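Local coordinates for MutT/NUDIX family protein (Bacillus thuringiensis str. Al Hakam, PDB 3ID9), which belongs to the MutT/Nudix family and probably hydrolyses nucleoside diphosphates linked to another moiety, as other Nudix enzymes do, at residues V36-Q41 with W48-G53. Numbering follows the deposited sequence.
Sequences VLLVKQ and WSLPGG
Lys40 lays its aliphatic chain over one face of the Trp48 indole, CD standing 3.6 Å from the centroid of the five-membered ring and 14° off its normal, a CH-pi contact. The pair sits in a beta hairpin of the Nudix fold, strand 35-40 against strand 48-54, a worked example of how side-chain packing accompanies a ladder of just two antiparallel pairs, Lys40 with Trp48 and Val39 with Ser49. CG of Lys40 is anti to the backbone N (chi1 -169°), and bends farther along the chain keep CD and CE near the ring. Next to it, with side chains on the opposite face of the sheet, Val39 and Ser49 make the hydrogen-bonded pair: Val39 N reaches Ser49 O at 2.8 Å, almost perfectly straight, and Ser49 N returns a second bond of the same length, to Val39 O. After Ser49 strand 48-54 is interrupted, and apolar contacts take over. Leu38 touches two residues of the other segment, with CD1 3.8 Å from Trp48 CB and CD2 equally near Leu50 CD2. Pro51 also touches Met69 and Glu72 of helix 61-72; Glu72 accepts a hydrogen bond from Gly52 N through OE1. Val39 packs against the same proline, its CG2 lying 4.1 Å from Pro51 CB.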
ATOM      1  N   VAL B  36      14.649  -6.183  15.125  1.00 26.21           N
ATOM      2  CA  VAL B  36      13.907  -5.030  14.650  1.00 26.05           C
ATOM      3  C   VAL B  36      14.304  -3.774  15.409  1.00 24.67           C
ATOM      4  O   VAL B  36      14.510  -3.805  16.613  1.00 24.45           O
ATOM      5  CB  VAL B  36      12.381  -5.237  14.815  1.00 26.54           C
ATOM      6  CG1 VAL B  36      11.627  -4.085  14.176  1.00 27.94           C
ATOM      7  CG2 VAL B  36      11.966  -6.529  14.161  1.00 30.75           C
ATOM      8  N   LEU B  37      14.388  -2.660  14.696  1.00 23.73           N
ATOM      9  CA  LEU B  37      14.743  -1.387  15.303  1.00 23.82           C
ATOM     10  C   LEU B  37      13.571  -0.794  16.085  1.00 24.54           C
ATOM     11  O   LEU B  37      12.532  -0.494  15.508  1.00 26.03           O
ATOM     12  CB  LEU B  37      15.167  -0.411  14.202  1.00 23.70           C
ATOM     13  CG  LEU B  37      15.582   1.061  14.386  1.00 27.52           C
ATOM     14  CD1 LEU B  37      15.073   1.644  15.686  1.00 25.16           C
ATOM     15  CD2 LEU B  37      17.088   1.150  14.311  1.00 26.22           C
ATOM     16  N   LEU B  38      13.728  -0.637  17.398  1.00 23.71           N
ATOM     17  CA  LEU B  38      12.689  -0.005  18.194  1.00 23.33           C
ATOM     18  C   LEU B  38      13.232   1.322  18.681  1.00 24.62           C
ATOM     19  O   LEU B  38      14.428   1.490  18.875  1.00 24.56           O
ATOM     20  CB  LEU B  38      12.254  -0.851  19.389  1.00 23.61           C
ATOM     21  CG  LEU B  38      11.599  -2.196  19.062  1.00 26.05           C
ATOM     22  CD1 LEU B  38      11.002  -2.785  20.349  1.00 21.37           C
ATOM     23  CD2 LEU B  38      10.521  -2.010  17.978  1.00 21.18           C
ATOM     24  N   VAL B  39      12.321   2.259  18.865  1.00 26.55           N
ATOM     25  CA  VAL B  39      12.622   3.600  19.294  1.00 28.85           C
ATOM     26  C   VAL B  39      11.868   3.847  20.596  1.00 32.55           C
ATOM     27  O   VAL B  39      10.855   3.198  20.869  1.00 29.70           O
ATOM     28  CB  VAL B  39      12.174   4.584  18.176  1.00 28.90           C
ATOM     29  CG1 VAL B  39      11.757   5.911  18.749  1.00 31.33           C
ATOM     30  CG2 VAL B  39      13.309   4.773  17.189  1.00 25.32           C
ATOM     31  N   LYS B  40      12.365   4.766  21.413  1.00 37.58           N
ATOM     32  CA  LYS B  40      11.691   5.054  22.669  1.00 45.33           C
ATOM     33  C   LYS B  40      10.842   6.304  22.473  1.00 51.05           C
ATOM     34  O   LYS B  40      11.341   7.333  22.014  1.00 49.55           O
ATOM     35  CB  LYS B  40      12.711   5.277  23.783  1.00 45.75           C
ATOM     36  CG  LYS B  40      12.120   5.317  25.172  1.00 46.35           C
ATOM     37  CD  LYS B  40      11.917   3.919  25.737  1.00 49.00           C
ATOM     38  CE  LYS B  40      12.824   3.672  26.952  1.00 48.61           C
ATOM     39  NZ  LYS B  40      12.580   4.635  28.071  1.00 45.77           N
ATOM     40  N   GLN B  41       9.555   6.194  22.811  1.00 58.87           N
ATOM     41  CA  GLN B  41       8.604   7.300  22.677  1.00 66.18           C
ATOM     42  C   GLN B  41       8.853   8.414  23.688  1.00 69.30           C
ATOM     43  O   GLN B  41       9.035   8.155  24.881  1.00 69.56           O
ATOM     44  CB  GLN B  41       7.167   6.796  22.852  1.00 68.28           C
ATOM     45  CG  GLN B  41       6.691   5.824  21.784  1.00 72.97           C
ATOM     46  CD  GLN B  41       5.263   5.348  22.029  1.00 76.51           C
ATOM     47  OE1 GLN B  41       4.973   4.712  23.049  1.00 78.03           O
ATOM     48  NE2 GLN B  41       4.363   5.659  21.098  1.00 76.80           N
ATOM     49  N   TRP B  48       9.266   1.171  24.346  1.00 45.54           N
ATOM     50  CA  TRP B  48       9.859   0.916  23.048  1.00 38.75           C
ATOM     51  C   TRP B  48       8.814   0.551  22.012  1.00 35.49           C
ATOM     52  O   TRP B  48       7.994  -0.330  22.226  1.00 35.95           O
ATOM     53  CB  TRP B  48      10.899  -0.201  23.168  1.00 37.16           C
ATOM     54  CG  TRP B  48      12.036   0.185  24.056  1.00 35.68           C
ATOM     55  CD1 TRP B  48      12.144  -0.036  25.401  1.00 33.89           C
ATOM     56  CD2 TRP B  48      13.195   0.943  23.681  1.00 34.67           C
ATOM     57  NE1 TRP B  48      13.293   0.540  25.885  1.00 34.48           N
ATOM     58  CE2 TRP B  48      13.959   1.147  24.849  1.00 33.68           C
ATOM     59  CE3 TRP B  48      13.660   1.470  22.468  1.00 31.98           C
ATOM     60  CZ2 TRP B  48      15.160   1.856  24.846  1.00 32.46           C
ATOM     61  CZ3 TRP B  48      14.858   2.176  22.462  1.00 32.59           C
ATOM     62  CH2 TRP B  48      15.594   2.362  23.644  1.00 33.99           C
ATOM     63  N   SER B  49       8.856   1.230  20.876  1.00 31.96           N
ATOM     64  CA  SER B  49       7.896   0.984  19.813  1.00 29.44           C
ATOM     65  C   SER B  49       8.530   1.210  18.448  1.00 27.76           C
ATOM     66  O   SER B  49       9.686   1.624  18.349  1.00 27.10           O
ATOM     67  CB  SER B  49       6.696   1.910  19.986  1.00 27.64           C
ATOM     68  OG  SER B  49       7.134   3.249  20.131  1.00 31.24           O
ATOM     69  N   LEU B  50       7.771   0.939  17.392  1.00 25.11           N
ATOM     70  CA  LEU B  50       8.281   1.119  16.045  1.00 22.99           C
ATOM     71  C   LEU B  50       8.365   2.593  15.660  1.00 22.20           C
ATOM     72  O   LEU B  50       7.570   3.417  16.103  1.00 22.47           O
ATOM     73  CB  LEU B  50       7.398   0.372  15.057  1.00 21.46           C
ATOM     74  CG  LEU B  50       7.406  -1.146  15.201  1.00 21.96           C
ATOM     75  CD1 LEU B  50       6.222  -1.744  14.441  1.00 23.28           C
ATOM     76  CD2 LEU B  50       8.732  -1.694  14.676  1.00 19.46           C
ATOM     77  N   PRO B  51       9.361   2.948  14.847  1.00 22.48           N
ATOM     78  CA  PRO B  51       9.501   4.344  14.428  1.00 24.05           C
ATOM     79  C   PRO B  51       8.450   4.670  13.371  1.00 25.34           C
ATOM     80  O   PRO B  51       8.135   3.836  12.529  1.00 26.48           O
ATOM     81  CB  PRO B  51      10.922   4.391  13.877  1.00 22.25           C
ATOM     82  CG  PRO B  51      11.094   2.998  13.303  1.00 21.20           C
ATOM     83  CD  PRO B  51      10.501   2.135  14.388  1.00 22.88           C
ATOM     84  N   GLY B  52       7.907   5.880  13.428  1.00 27.55           N
ATOM     85  CA  GLY B  52       6.904   6.291  12.468  1.00 28.14           C
ATOM     86  C   GLY B  52       6.295   7.626  12.838  1.00 29.97           C
ATOM     87  O   GLY B  52       6.726   8.266  13.791  1.00 31.49           O
ATOM     88  N   GLY B  53       5.293   8.050  12.081  1.00 30.28           N
ATOM     89  CA  GLY B  53       4.646   9.311  12.364  1.00 30.54           C
ATOM     90  C   GLY B  53       3.692   9.756  11.271  1.00 32.16           C
ATOM     91  O   GLY B  53       3.473   9.061  10.275  1.00 30.39           O
TER